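Local coordinates for probable protein phosphatase 2C 50 (Oryza sativa subsp. japonica, PDB 5ZCG) that probably dephosphorylates phosphoserine and phosphothreonine residues of other proteins as a magnesium-dependent PP2C phosphatase, likely within abscisic acid signalling, at residues L269-N274 with T289-Q294; R165-R170 with V255-A260; V31-S36 with E101-V106; I179-D184 with K229-V234; E17-A22 with E67-C72. The protein carries 5 engineered substitutions. All coordinates share one frame; numbering follows the deposited sequence.

The five contacts span a PP2C β-sandwich and the helices that flank it. Contacts 5 and 3 come first and interlock along the chain, as their segments alternate. Contact 4 is nested inside the loop closed by contact 2, and contact 1 follows. Contacts 1 and 2 share helix 257-274, with centres about 18 Å apart. Contacts 4 and 5 reach the six-stranded sheet, and contact 3 touches contact 4 where helix 99-118 meets strand 231-236. A salt bridge joins contacts 2 and 4. Contacts 1 and 3, centres about 34 Å apart, lie among helices beside the five-stranded and six-stranded sheets respectively. Contact 5 adjoins the magnesium ions; the others join parts of the scaffold.

Contact 1 of 5, residues L269-N274 with T289-Q294; sequences LLWHKN and TDPAAQ
Trp271 lays one face of its indole over the first turn of helix 291-306, covering Pro291 and Ala292. Trp271 CZ2 comes within 3.4 Å of Pro291 CB, which sits above the outer part of the ring. Nearer the stem, Ala292 CA makes a CH-pi contact with the five-membered ring of Trp271, 4.0 Å from its centroid. With CG swung anti to the backbone N (chi1 -168°), the indole reaches across the gap between the helices. The stem packs too, Trp271 CB lying 3.7 Å from Ala292 CB.

Ala292 CB also stands over a face of the His272 ring, 4.2 Å from its centroid; the short alanine side chain fits between the Trp271 stem and the imidazole. A water links the polar rims: it lies 3.0 Å from His272 NE2 and donates to Asp290 OD2. Asp290 is the N-cap, and its OD2 takes the nearly straight capping bond from Ala293 N (3.0 Å, 172°). Proline suits the position after it, because a first-turn residue needs no amide proton for the helix. Backbone bonding of Asp290 with Trp4 ties this helix start to strand 3-9. The whole is close packing of two C-terminal helices flanking the five-stranded sheet of the PP2C sandwich.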
# COMPACT_ATOMS: atom_id res chain seq x y z
N LEU A 269 24.56 22.15 -1.51
CA LEU A 269 25.64 23.09 -1.79
C LEU A 269 25.67 24.23 -0.77
O LEU A 269 26.74 24.64 -0.31
CB LEU A 269 25.52 23.65 -3.20
CG LEU A 269 25.60 22.63 -4.34
CD1 LEU A 269 25.25 23.29 -5.66
CD2 LEU A 269 26.98 21.98 -4.40
N LEU A 270 24.49 24.73 -0.38
CA LEU A 270 24.42 25.83 0.57
C LEU A 270 24.92 25.40 1.94
O LEU A 270 25.59 26.17 2.63
CB LEU A 270 23.00 26.37 0.67
CG LEU A 270 22.51 27.35 -0.41
CD1 LEU A 270 21.02 27.58 -0.24
CD2 LEU A 270 23.28 28.68 -0.36
N TRP A 271 24.58 24.18 2.37
CA TRP A 271 25.10 23.71 3.65
C TRP A 271 26.62 23.67 3.62
O TRP A 271 27.28 24.12 4.57
CB TRP A 271 24.56 22.33 4.02
CG TRP A 271 24.87 22.01 5.46
CD1 TRP A 271 24.03 22.15 6.53
CD2 TRP A 271 26.12 21.54 5.99
NE1 TRP A 271 24.67 21.78 7.69
CE2 TRP A 271 25.95 21.41 7.39
CE3 TRP A 271 27.36 21.21 5.43
CZ2 TRP A 271 26.98 20.96 8.23
CZ3 TRP A 271 28.37 20.77 6.26
CH2 TRP A 271 28.17 20.65 7.64
N HIS A 272 27.20 23.17 2.52
CA HIS A 272 28.66 23.12 2.48
C HIS A 272 29.27 24.52 2.50
O HIS A 272 30.27 24.76 3.18
CB HIS A 272 29.13 22.34 1.25
CG HIS A 272 28.98 20.86 1.38
ND1 HIS A 272 29.52 20.14 2.42
CD2 HIS A 272 28.33 19.96 0.60
CE1 HIS A 272 29.23 18.86 2.28
NE2 HIS A 272 28.50 18.72 1.18
N LYS A 273 28.67 25.46 1.77
CA LYS A 273 29.19 26.83 1.77
C LYS A 273 29.08 27.48 3.14
O LYS A 273 30.00 28.17 3.59
CB LYS A 273 28.47 27.67 0.72
CG LYS A 273 28.68 29.17 0.88
CD LYS A 273 27.39 29.96 0.65
CE LYS A 273 26.63 30.21 1.95
NZ LYS A 273 27.41 31.05 2.89
N ASN A 274 27.96 27.27 3.82
CA ASN A 274 27.68 27.94 5.09
C ASN A 274 28.34 27.27 6.29
O ASN A 274 28.54 27.94 7.31
CB ASN A 274 26.16 28.00 5.31
CG ASN A 274 25.76 29.09 6.29
OD1 ASN A 274 26.00 30.27 6.06
ND2 ASN A 274 25.14 28.69 7.39
N THR A 289 23.60 10.07 9.76
CA THR A 289 23.18 10.90 8.64
C THR A 289 24.24 11.95 8.31
O THR A 289 25.07 12.33 9.15
CB THR A 289 21.85 11.59 8.95
OG1 THR A 289 21.63 12.64 8.02
CG2 THR A 289 21.89 12.16 10.35
N ASP A 290 24.19 12.44 7.07
CA ASP A 290 25.09 13.52 6.67
C ASP A 290 24.39 14.86 6.84
O ASP A 290 23.26 15.01 6.38
CB ASP A 290 25.54 13.35 5.23
CG ASP A 290 26.27 14.57 4.70
OD1 ASP A 290 27.48 14.69 4.98
OD2 ASP A 290 25.65 15.39 4.00
N PRO A 291 25.04 15.85 7.46
CA PRO A 291 24.35 17.12 7.76
C PRO A 291 23.81 17.86 6.54
O PRO A 291 22.70 18.39 6.59
CB PRO A 291 25.43 17.94 8.48
CG PRO A 291 26.36 16.92 9.06
CD PRO A 291 26.38 15.77 8.09
N ALA A 292 24.57 17.93 5.44
CA ALA A 292 24.09 18.65 4.26
C ALA A 292 22.89 17.95 3.63
O ALA A 292 21.87 18.58 3.33
CB ALA A 292 25.22 18.80 3.24
N ALA A 293 22.99 16.63 3.46
CA ALA A 293 21.87 15.87 2.92
C ALA A 293 20.69 15.85 3.89
O ALA A 293 19.53 15.84 3.45
CB ALA A 293 22.32 14.45 2.59
N GLN A 294 20.97 15.82 5.19
CA GLN A 294 19.90 15.90 6.18
C GLN A 294 19.18 17.23 6.10
O GLN A 294 17.95 17.28 6.21
CB GLN A 294 20.46 15.69 7.59
CG GLN A 294 19.39 15.64 8.67
CD GLN A 294 18.37 14.55 8.41
OE1 GLN A 294 18.72 13.39 8.20
NE2 GLN A 294 17.09 14.92 8.42
O HOH W 1 26.90 16.22 1.61

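Contact 2 of 5, residues R165-R170 with V255-A260; sequences RIVLCR and VSNEEA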
# COMPACT_ATOMS: atom_id res chain seq x y z
N ARG A 165 7.97 7.51 -5.18
CA ARG A 165 8.77 7.85 -6.35
C ARG A 165 10.20 8.16 -5.95
O ARG A 165 10.47 8.68 -4.87
CB ARG A 165 8.14 9.02 -7.11
CG ARG A 165 8.76 9.33 -8.46
CD ARG A 165 8.22 10.64 -8.98
NE ARG A 165 6.76 10.63 -9.05
CZ ARG A 165 6.00 11.72 -9.08
NH1 ARG A 165 6.56 12.92 -9.04
NH2 ARG A 165 4.67 11.61 -9.14
N ILE A 166 11.13 7.82 -6.85
CA ILE A 166 12.53 8.22 -6.73
C ILE A 166 12.90 9.02 -7.96
O ILE A 166 12.54 8.67 -9.09
CB ILE A 166 13.47 7.01 -6.55
CG1 ILE A 166 14.93 7.48 -6.60
CG2 ILE A 166 13.20 5.97 -7.61
CD1 ILE A 166 15.92 6.42 -6.23
N VAL A 167 13.61 10.13 -7.75
CA VAL A 167 14.04 11.01 -8.82
C VAL A 167 15.54 11.22 -8.69
O VAL A 167 16.08 11.31 -7.58
CB VAL A 167 13.29 12.36 -8.78
CG1 VAL A 167 13.73 13.26 -9.93
CG2 VAL A 167 11.79 12.13 -8.85
N LEU A 168 16.23 11.24 -9.82
CA LEU A 168 17.64 11.54 -9.88
C LEU A 168 17.82 12.97 -10.37
O LEU A 168 17.13 13.42 -11.29
CB LEU A 168 18.38 10.57 -10.80
CG LEU A 168 19.73 10.98 -11.37
CD1 LEU A 168 20.81 10.80 -10.32
CD2 LEU A 168 20.05 10.19 -12.63
N CYS A 169 18.71 13.71 -9.72
CA CYS A 169 19.09 15.04 -10.19
C CYS A 169 20.39 14.88 -10.97
O CYS A 169 21.42 14.54 -10.39
CB CYS A 169 19.24 16.02 -9.03
SG CYS A 169 19.54 17.72 -9.55
N ARG A 170 20.32 15.06 -12.28
CA ARG A 170 21.48 14.91 -13.15
C ARG A 170 21.62 16.17 -13.98
O ARG A 170 20.68 16.56 -14.67
CB ARG A 170 21.33 13.68 -14.06
CG ARG A 170 22.38 13.58 -15.15
CD ARG A 170 22.36 12.21 -15.80
NE ARG A 170 22.83 11.17 -14.90
CZ ARG A 170 22.80 9.87 -15.17
NH1 ARG A 170 22.31 9.44 -16.33
NH2 ARG A 170 23.26 8.99 -14.29
N VAL A 255 4.82 18.69 -4.63
CA VAL A 255 6.09 19.20 -5.15
C VAL A 255 6.44 18.43 -6.41
O VAL A 255 6.36 17.19 -6.44
CB VAL A 255 7.22 19.09 -4.11
CG1 VAL A 255 8.52 19.65 -4.67
CG2 VAL A 255 6.84 19.83 -2.83
N SER A 256 6.83 19.15 -7.46
CA SER A 256 7.21 18.51 -8.71
C SER A 256 8.62 17.93 -8.62
O SER A 256 9.40 18.24 -7.72
CB SER A 256 7.11 19.50 -9.86
OG SER A 256 8.07 20.53 -9.71
N ASN A 257 8.95 17.06 -9.59
CA ASN A 257 10.30 16.52 -9.69
C ASN A 257 11.33 17.64 -9.83
O ASN A 257 12.40 17.60 -9.20
CB ASN A 257 10.39 15.57 -10.88
CG ASN A 257 9.52 14.34 -10.73
OD1 ASN A 257 9.00 14.06 -9.65
ND2 ASN A 257 9.35 13.59 -11.81
N GLU A 258 11.01 18.65 -10.64
CA GLU A 258 11.94 19.75 -10.91
C GLU A 258 12.23 20.55 -9.65
O GLU A 258 13.39 20.84 -9.33
CB GLU A 258 11.35 20.65 -12.00
CG GLU A 258 11.08 19.97 -13.35
CD GLU A 258 9.98 18.90 -13.33
OE1 GLU A 258 9.25 18.79 -12.32
OE2 GLU A 258 9.86 18.16 -14.32
N GLU A 259 11.18 20.92 -8.91
CA GLU A 259 11.38 21.71 -7.69
C GLU A 259 12.13 20.91 -6.64
O GLU A 259 12.99 21.45 -5.95
CB GLU A 259 10.03 22.19 -7.15
CG GLU A 259 10.17 23.14 -5.96
CD GLU A 259 8.88 23.86 -5.62
OE1 GLU A 259 7.79 23.27 -5.80
OE2 GLU A 259 8.95 25.02 -5.16
N ALA A 260 11.80 19.62 -6.51
CA ALA A 260 12.49 18.77 -5.54
C ALA A 260 13.98 18.68 -5.86
O ALA A 260 14.82 18.81 -4.96
CB ALA A 260 11.86 17.38 -5.50
O HOH W 2 5.41 15.40 -8.01
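Arg165 and Asn257 supply the direct hydrogen bond: Arg165 NH1 gives a proton to Asn257 OD1 at 2.8 Å, bent to 142° at the hydrogen. The guanidinium and amide planes stand 78° apart, so one N-H meets one oxygen and the two flat groups do not pair side by side. A bend at chi3 turns the arginine's end over toward the helix start. A second, water-mediated link leaves the same nitrogen. The water accepts from Arg165 NH1 at 2.9 Å and donates to Val255 O at 2.6 Å, so NH1 serves two acceptors.

These bonds fasten strand 165-170, within the five-stranded sheet of the PP2C sandwich, to the N-terminus of helix 257-274, which lies against that sheet. Ser256 begins the helix as its N-cap, its OG accepting from Glu259 N at 3.2 Å.

Van der Waals packing comes from Val167, whose branched side chain suits a β-strand. Its CG2 lies 3.5 Å from Asn257 OD1 and its CG1 4.2 Å from Asn257 CB, while Pro174 touches both residues from strand 173-176.

Charge interactions occupy the rest of the arginine head: Arg165 NH2 forms a salt bridge with Asp180 OD2, and Trp252 offers its ring in a cation-pi contact.

Contact 3 of 5, residues V31-S36 with E101-V106; sequences VRLLAS and EHWDDV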
# COMPACT_ATOMS: atom_id res chain seq x y z
N VAL A 31 29.09 -8.67 -9.77
CA VAL A 31 29.56 -7.84 -10.88
C VAL A 31 29.07 -8.40 -12.21
O VAL A 31 28.96 -7.65 -13.19
CB VAL A 31 31.09 -7.72 -10.80
CG1 VAL A 31 31.66 -6.95 -11.98
CG2 VAL A 31 31.47 -7.02 -9.49
N ARG A 32 28.75 -9.70 -12.27
CA ARG A 32 28.15 -10.29 -13.45
C ARG A 32 26.78 -9.70 -13.78
O ARG A 32 26.22 -10.03 -14.83
CB ARG A 32 28.03 -11.81 -13.28
CG ARG A 32 29.38 -12.54 -13.25
CD ARG A 32 29.61 -13.35 -14.51
NE ARG A 32 28.86 -14.60 -14.49
CZ ARG A 32 28.11 -15.04 -15.49
NH1 ARG A 32 28.00 -14.34 -16.61
NH2 ARG A 32 27.46 -16.20 -15.37
N LEU A 33 26.21 -8.88 -12.90
CA LEU A 33 25.02 -8.11 -13.24
C LEU A 33 25.34 -6.77 -13.89
O LEU A 33 24.42 -6.09 -14.35
CB LEU A 33 24.16 -7.88 -11.99
CG LEU A 33 23.53 -9.12 -11.37
CD1 LEU A 33 22.83 -8.79 -10.06
CD2 LEU A 33 22.57 -9.79 -12.35
N LEU A 34 26.61 -6.38 -13.93
CA LEU A 34 27.01 -5.09 -14.48
C LEU A 34 27.88 -5.18 -15.72
O LEU A 34 27.85 -4.26 -16.55
CB LEU A 34 27.76 -4.27 -13.41
CG LEU A 34 27.03 -4.04 -12.09
CD1 LEU A 34 27.89 -3.28 -11.11
CD2 LEU A 34 25.71 -3.31 -12.32
N ALA A 35 28.65 -6.26 -15.89
CA ALA A 35 29.50 -6.41 -17.07
C ALA A 35 29.68 -7.89 -17.37
O ALA A 35 29.53 -8.75 -16.49
CB ALA A 35 30.85 -5.71 -16.87
N SER A 36 29.99 -8.20 -18.62
CA SER A 36 30.04 -9.60 -19.02
C SER A 36 31.30 -10.27 -18.46
O SER A 36 32.31 -9.62 -18.17
CB SER A 36 30.02 -9.72 -20.54
OG SER A 36 31.32 -9.57 -21.09
N GLU A 101 17.33 -8.65 -17.35
CA GLU A 101 16.36 -9.68 -16.99
C GLU A 101 16.64 -10.21 -15.60
O GLU A 101 15.71 -10.46 -14.83
CB GLU A 101 16.39 -10.81 -18.02
CG GLU A 101 15.51 -10.57 -19.24
CD GLU A 101 15.68 -11.65 -20.30
OE1 GLU A 101 15.95 -12.81 -19.94
OE2 GLU A 101 15.55 -11.32 -21.50
N HIS A 102 17.92 -10.38 -15.24
CA HIS A 102 18.24 -10.90 -13.92
C HIS A 102 18.03 -9.86 -12.83
O HIS A 102 17.65 -10.22 -11.71
CB HIS A 102 19.66 -11.46 -13.91
CG HIS A 102 19.75 -12.83 -14.48
ND1 HIS A 102 19.91 -13.96 -13.70
CD2 HIS A 102 19.66 -13.27 -15.76
CE1 HIS A 102 19.94 -15.03 -14.48
NE2 HIS A 102 19.79 -14.64 -15.73
N TRP A 103 18.28 -8.58 -13.11
CA TRP A 103 17.92 -7.54 -12.15
C TRP A 103 16.42 -7.57 -11.90
O TRP A 103 15.96 -7.55 -10.75
CB TRP A 103 18.36 -6.17 -12.66
CG TRP A 103 19.79 -5.83 -12.38
CD1 TRP A 103 20.77 -5.58 -13.31
CD2 TRP A 103 20.42 -5.70 -11.10
NE1 TRP A 103 21.96 -5.30 -12.67
CE2 TRP A 103 21.77 -5.36 -11.32
CE3 TRP A 103 19.96 -5.82 -9.78
CZ2 TRP A 103 22.67 -5.15 -10.27
CZ3 TRP A 103 20.86 -5.62 -8.74
CH2 TRP A 103 22.20 -5.29 -9.00
N ASP A 104 15.64 -7.64 -12.99
CA ASP A 104 14.19 -7.75 -12.89
C ASP A 104 13.79 -8.95 -12.04
O ASP A 104 12.93 -8.84 -11.17
CB ASP A 104 13.56 -7.88 -14.27
CG ASP A 104 13.70 -6.63 -15.11
OD1 ASP A 104 14.09 -5.58 -14.55
OD2 ASP A 104 13.42 -6.70 -16.32
N ASP A 105 14.43 -10.10 -12.28
CA ASP A 105 14.02 -11.32 -11.60
C ASP A 105 14.39 -11.29 -10.12
O ASP A 105 13.59 -11.70 -9.28
CB ASP A 105 14.65 -12.54 -12.28
CG ASP A 105 14.23 -13.84 -11.63
OD1 ASP A 105 13.04 -14.19 -11.72
OD2 ASP A 105 15.10 -14.51 -11.03
N VAL A 106 15.58 -10.81 -9.79
CA VAL A 106 15.98 -10.81 -8.38
C VAL A 106 15.11 -9.82 -7.59
O VAL A 106 14.64 -10.14 -6.49
CB VAL A 106 17.49 -10.52 -8.23
CG1 VAL A 106 17.85 -9.10 -8.62
CG2 VAL A 106 17.95 -10.82 -6.81
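Leu33 and Trp103 form the first shell. Leu33 CD1 stands almost squarely over the six-membered ring of Trp103, 3.6 Å from its centroid, a well-formed CH-pi contact. Leu33 CG lies beside its backbone N (chi1 -66°), which sends the isobutyl group to the indole. Closer to the backbone, Leu33 CB packs over the Trp103 NE1-CE2 bond, 3.5 Å from Trp103 CE2. The polar corner of the indole is used as well: Trp103 NE1 donates to Leu33 O at 3.1 Å. That bond is bent, 139° at the hydrogen, and the donor lies 43° above the carbonyl plane, so it is not directed at a lone pair. The carbonyl and the side chain of one leucine thus meet one tryptophan.

Two smaller contacts flank this pair. Leu34 CD2 approaches the rim of the indole near its plane, 4.1 Å from Trp103 CZ2, and the other branch of Leu33, CD2, touches His102 CB at 3.7 Å.

Further out, the short 3-10 turn at 31-33 places Leu33, with Leu34 N bonded to Val31 O at 2.8 Å. Arg32 secures the turn through a salt bridge to Asp48. Leu87 of helix 67-91 backs both Leu33 and His102, while Val157 and Val234 bring the six-stranded sheet against Trp103.

Chemically, a large apolar ring fills this partly buried junction of loop, helix and sheet, and its one N-H finds an acceptor in a carbonyl that arrives with the packing.

Contact 4 of 5, residues I179-D184 with K229-V234; sequences IDHKPD and KPEVMV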
# COMPACT_ATOMS: atom_id res chain seq x y z
N ILE A 179 8.14 5.08 -12.45
CA ILE A 179 6.86 5.58 -12.94
C ILE A 179 5.79 5.10 -11.97
O ILE A 179 5.66 3.89 -11.73
CB ILE A 179 6.58 5.10 -14.37
CG1 ILE A 179 7.74 5.47 -15.30
CG2 ILE A 179 5.29 5.72 -14.89
CD1 ILE A 179 8.46 4.28 -15.88
N ASP A 180 5.02 6.04 -11.44
CA ASP A 180 3.99 5.73 -10.46
C ASP A 180 3.03 4.68 -10.99
O ASP A 180 2.59 4.74 -12.14
CB ASP A 180 3.21 7.00 -10.09
CG ASP A 180 4.07 8.06 -9.44
OD1 ASP A 180 5.31 7.86 -9.36
OD2 ASP A 180 3.52 9.10 -9.01
N HIS A 181 2.71 3.70 -10.13
CA HIS A 181 1.73 2.68 -10.48
C HIS A 181 0.34 3.21 -10.12
O HIS A 181 -0.23 2.89 -9.07
CB HIS A 181 2.04 1.37 -9.79
CG HIS A 181 3.29 0.72 -10.29
ND1 HIS A 181 4.32 0.32 -9.46
CD2 HIS A 181 3.69 0.42 -11.55
CE1 HIS A 181 5.29 -0.21 -10.18
NE2 HIS A 181 4.94 -0.16 -11.46
N LYS A 182 -0.19 4.05 -11.00
CA LYS A 182 -1.54 4.59 -10.88
C LYS A 182 -2.51 3.72 -11.68
O LYS A 182 -2.18 3.26 -12.77
CB LYS A 182 -1.60 6.02 -11.39
CG LYS A 182 -1.01 7.05 -10.43
CD LYS A 182 -1.39 6.72 -8.99
CE LYS A 182 -1.51 7.98 -8.15
NZ LYS A 182 -2.01 7.69 -6.77
N PRO A 183 -3.71 3.48 -11.14
CA PRO A 183 -4.65 2.57 -11.82
C PRO A 183 -5.06 3.03 -13.21
O PRO A 183 -5.40 2.18 -14.06
CB PRO A 183 -5.84 2.52 -10.86
CG PRO A 183 -5.29 2.93 -9.53
CD PRO A 183 -4.22 3.93 -9.84
N ASP A 184 -5.06 4.33 -13.48
CA ASP A 184 -5.43 4.82 -14.80
C ASP A 184 -4.28 4.80 -15.81
O ASP A 184 -4.50 5.15 -16.97
CB ASP A 184 -6.00 6.24 -14.71
CG ASP A 184 -5.01 7.23 -14.16
OD1 ASP A 184 -4.37 6.93 -13.13
OD2 ASP A 184 -4.87 8.32 -14.75
N LYS A 229 4.63 -6.63 -7.91
CA LYS A 229 5.69 -6.78 -8.90
C LYS A 229 6.34 -5.43 -9.14
O LYS A 229 5.64 -4.49 -9.56
CB LYS A 229 5.15 -7.34 -10.20
CG LYS A 229 6.14 -7.25 -11.36
CD LYS A 229 6.04 -8.44 -12.29
CE LYS A 229 6.99 -8.32 -13.47
NZ LYS A 229 8.41 -8.56 -13.07
N PRO A 230 7.64 -5.28 -8.93
CA PRO A 230 8.28 -3.98 -9.10
C PRO A 230 8.70 -3.74 -10.54
O PRO A 230 8.89 -4.67 -11.33
CB PRO A 230 9.50 -4.07 -8.19
CG PRO A 230 9.88 -5.53 -8.25
CD PRO A 230 8.58 -6.30 -8.45
N GLU A 231 8.80 -2.46 -10.89
CA GLU A 231 9.44 -2.03 -12.12
C GLU A 231 10.87 -1.61 -11.78
O GLU A 231 11.09 -0.86 -10.82
CB GLU A 231 8.68 -0.88 -12.78
CG GLU A 231 7.69 -1.35 -13.85
CD GLU A 231 6.80 -0.23 -14.35
OE1 GLU A 231 7.32 0.77 -14.90
OE2 GLU A 231 5.56 -0.35 -14.21
N VAL A 232 11.82 -2.12 -12.55
CA VAL A 232 13.24 -2.00 -12.24
C VAL A 232 13.93 -1.14 -13.30
O VAL A 232 13.65 -1.27 -14.49
CB VAL A 232 13.89 -3.39 -12.13
CG1 VAL A 232 15.36 -3.29 -11.72
CG2 VAL A 232 13.11 -4.25 -11.14
N MET A 233 14.83 -0.28 -12.84
CA MET A 233 15.65 0.55 -13.72
C MET A 233 17.10 0.46 -13.27
O MET A 233 17.39 0.57 -12.07
CB MET A 233 15.17 2.01 -13.71
CG MET A 233 15.42 2.76 -15.00
SD MET A 233 14.61 4.38 -15.02
CE MET A 233 12.89 3.91 -14.89
N VAL A 234 18.01 0.22 -14.22
CA VAL A 234 19.44 0.19 -13.96
C VAL A 234 20.06 1.43 -14.60
O VAL A 234 19.96 1.62 -15.82
CB VAL A 234 20.09 -1.09 -14.52
CG1 VAL A 234 21.57 -1.12 -14.16
CG2 VAL A 234 19.38 -2.32 -13.99
O HOH W 3 8.09 2.21 -11.99
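His181 presents a ring edge to Glu231: the carboxylate oxygen OE2 of Glu231 lies in the imidazole plane and accepts from His181 NE2 at 2.8 Å, with 140° at the hydrogen. The two flat groups are turned 69° from each other, and the donor stands above the carboxylate plane, 62° out of it. Over the centre of one face of the His181 ring, 4.0 Å above it, lies the carbonyl oxygen of Ile179.

Glu231 OE2 has a stronger partner in Arg185, through a salt bridge, so the carboxylate is shared between a cation and the histidine. The extended chain of Glu231 beyond CG carries the acid out to them. Glu231 OE1 rests 3.8 Å from Ile179 CD1 and takes a weak bond from a water that accepts from Ile179 N at 2.9 Å. Histidine suits this place between the loop and the strand because each ring nitrogen has a task: ND1 is hydrogen-bonded to Gly162 N while NE2 donates. His181 also centres an inverse gamma turn.

The loop 179-184, between strand 173-176 and helix 186-194, is thus held to strand 231-236. That strand pairs with strand 155-161, and Pro230 just before it packs on Phe111 of helix 99-118.

Contact 5 of 5, residues E17-A22 with E67-C72; sequences EDASAA and EVANYC
Ala19 and Ala69 make the apolar part of the contact, their CB methyls 3.9 Å apart where strand 18-28 passes helix 67-91. With Ala19 CA and Ala69 CA 5.5 Å apart, the two backbones come close, and alanine suits both positions because its methyl lets them approach this closely.

Methyl-to-oxygen packing surrounds this pair. Ala69 CB rests 3.5 Å from Glu17 O. In return, Ala19 CB lies 3.5 Å from Ala69 O and 3.6 Å from Asn70 OD1. Each methyl is therefore set against polar atoms of the opposite segment as well as against its counterpart.

Polar linkage runs through a water. It donates to Asp18 O at 3.0 Å and to Asn70 OD1 at 2.7 Å, using both hydrogens to span the segments. Asn70 has CG beside its backbone N (chi1 -71°), which brings the amide oxygen to the strand side of the helix.

Charged groups lie at the metal end. Glu17 has its side chain about 4 Å from a bound magnesium ion, with its OE2 hydrogen-bonded to a polar side chain of another protein's chain. Its backbone pairs with Gly62, which together with Asp61 belongs to a magnesium site.

The chemistry implies tight small-residue packing, finished by one bridging water, that seats helix 67-91 on the sheet beside the metal centre of a PP2C phosphatase.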
# COMPACT_ATOMS: atom_id res chain seq x y z
N GLU A 17 2.41 6.34 9.23
CA GLU A 17 2.43 5.06 8.54
C GLU A 17 3.47 5.00 7.43
O GLU A 17 3.54 3.99 6.72
CB GLU A 17 1.05 4.73 7.96
CG GLU A 17 -0.04 4.69 9.03
CD GLU A 17 -1.42 4.46 8.46
OE1 GLU A 17 -2.31 4.05 9.22
OE2 GLU A 17 -1.61 4.70 7.24
N ASP A 18 4.26 6.05 7.26
CA ASP A 18 5.45 5.98 6.42
C ASP A 18 6.57 5.30 7.19
O ASP A 18 6.68 5.44 8.42
CB ASP A 18 5.91 7.39 6.02
CG ASP A 18 5.22 7.92 4.78
OD1 ASP A 18 4.20 7.35 4.33
OD2 ASP A 18 5.70 8.95 4.25
N ALA A 19 7.40 4.55 6.47
CA ALA A 19 8.62 3.98 7.01
C ALA A 19 9.74 4.20 6.01
O ALA A 19 9.51 4.45 4.82
CB ALA A 19 8.47 2.49 7.33
N SER A 20 10.98 4.09 6.50
CA SER A 20 12.13 4.28 5.63
C SER A 20 13.27 3.40 6.10
O SER A 20 13.32 2.96 7.25
CB SER A 20 12.55 5.75 5.59
OG SER A 20 13.12 6.14 6.83
N ALA A 21 14.20 3.15 5.18
CA ALA A 21 15.37 2.32 5.46
C ALA A 21 16.59 2.92 4.78
O ALA A 21 16.49 3.42 3.66
CB ALA A 21 15.17 0.88 4.99
N ALA A 22 17.72 2.87 5.48
CA ALA A 22 19.01 3.27 4.92
C ALA A 22 20.05 2.34 5.52
O ALA A 22 20.40 2.46 6.69
CB ALA A 22 19.33 4.73 5.23
N GLU A 67 1.94 -1.51 9.70
CA GLU A 67 2.64 -2.76 9.96
C GLU A 67 3.36 -3.29 8.72
O GLU A 67 4.46 -3.84 8.83
CB GLU A 67 1.66 -3.81 10.48
CG GLU A 67 1.02 -3.49 11.82
CD GLU A 67 -0.20 -2.59 11.69
OE1 GLU A 67 -0.54 -1.90 12.67
OE2 GLU A 67 -0.81 -2.56 10.60
N VAL A 68 2.77 -3.11 7.54
CA VAL A 68 3.43 -3.61 6.33
C VAL A 68 4.59 -2.70 5.93
O VAL A 68 5.64 -3.18 5.49
CB VAL A 68 2.41 -3.79 5.19
CG1 VAL A 68 3.11 -4.22 3.90
CG2 VAL A 68 1.36 -4.83 5.58
N ALA A 69 4.43 -1.39 6.09
CA ALA A 69 5.55 -0.49 5.83
C ALA A 69 6.74 -0.78 6.75
O ALA A 69 7.89 -0.79 6.31
CB ALA A 69 5.10 0.97 5.98
N ASN A 70 6.46 -1.04 8.04
CA ASN A 70 7.53 -1.37 8.98
C ASN A 70 8.15 -2.72 8.66
O ASN A 70 9.37 -2.89 8.76
CB ASN A 70 6.99 -1.36 10.41
CG ASN A 70 6.68 0.04 10.90
OD1 ASN A 70 7.15 1.02 10.34
ND2 ASN A 70 5.89 0.13 11.96
N TYR A 71 7.31 -3.69 8.27
CA TYR A 71 7.85 -4.98 7.88
C TYR A 71 8.76 -4.84 6.67
O TYR A 71 9.80 -5.50 6.59
CB TYR A 71 6.71 -5.96 7.59
CG TYR A 71 7.20 -7.39 7.45
CD1 TYR A 71 7.43 -8.17 8.58
CD2 TYR A 71 7.46 -7.94 6.20
CE1 TYR A 71 7.89 -9.46 8.46
CE2 TYR A 71 7.92 -9.24 6.08
CZ TYR A 71 8.13 -9.99 7.21
OH TYR A 71 8.59 -11.28 7.09
N CYS A 72 8.39 -3.98 5.71
CA CYS A 72 9.25 -3.76 4.56
C CYS A 72 10.58 -3.15 4.99
O CYS A 72 11.65 -3.62 4.58
CB CYS A 72 8.55 -2.88 3.53
SG CYS A 72 7.23 -3.71 2.62
O HOH W 4 6.72 3.64 10.83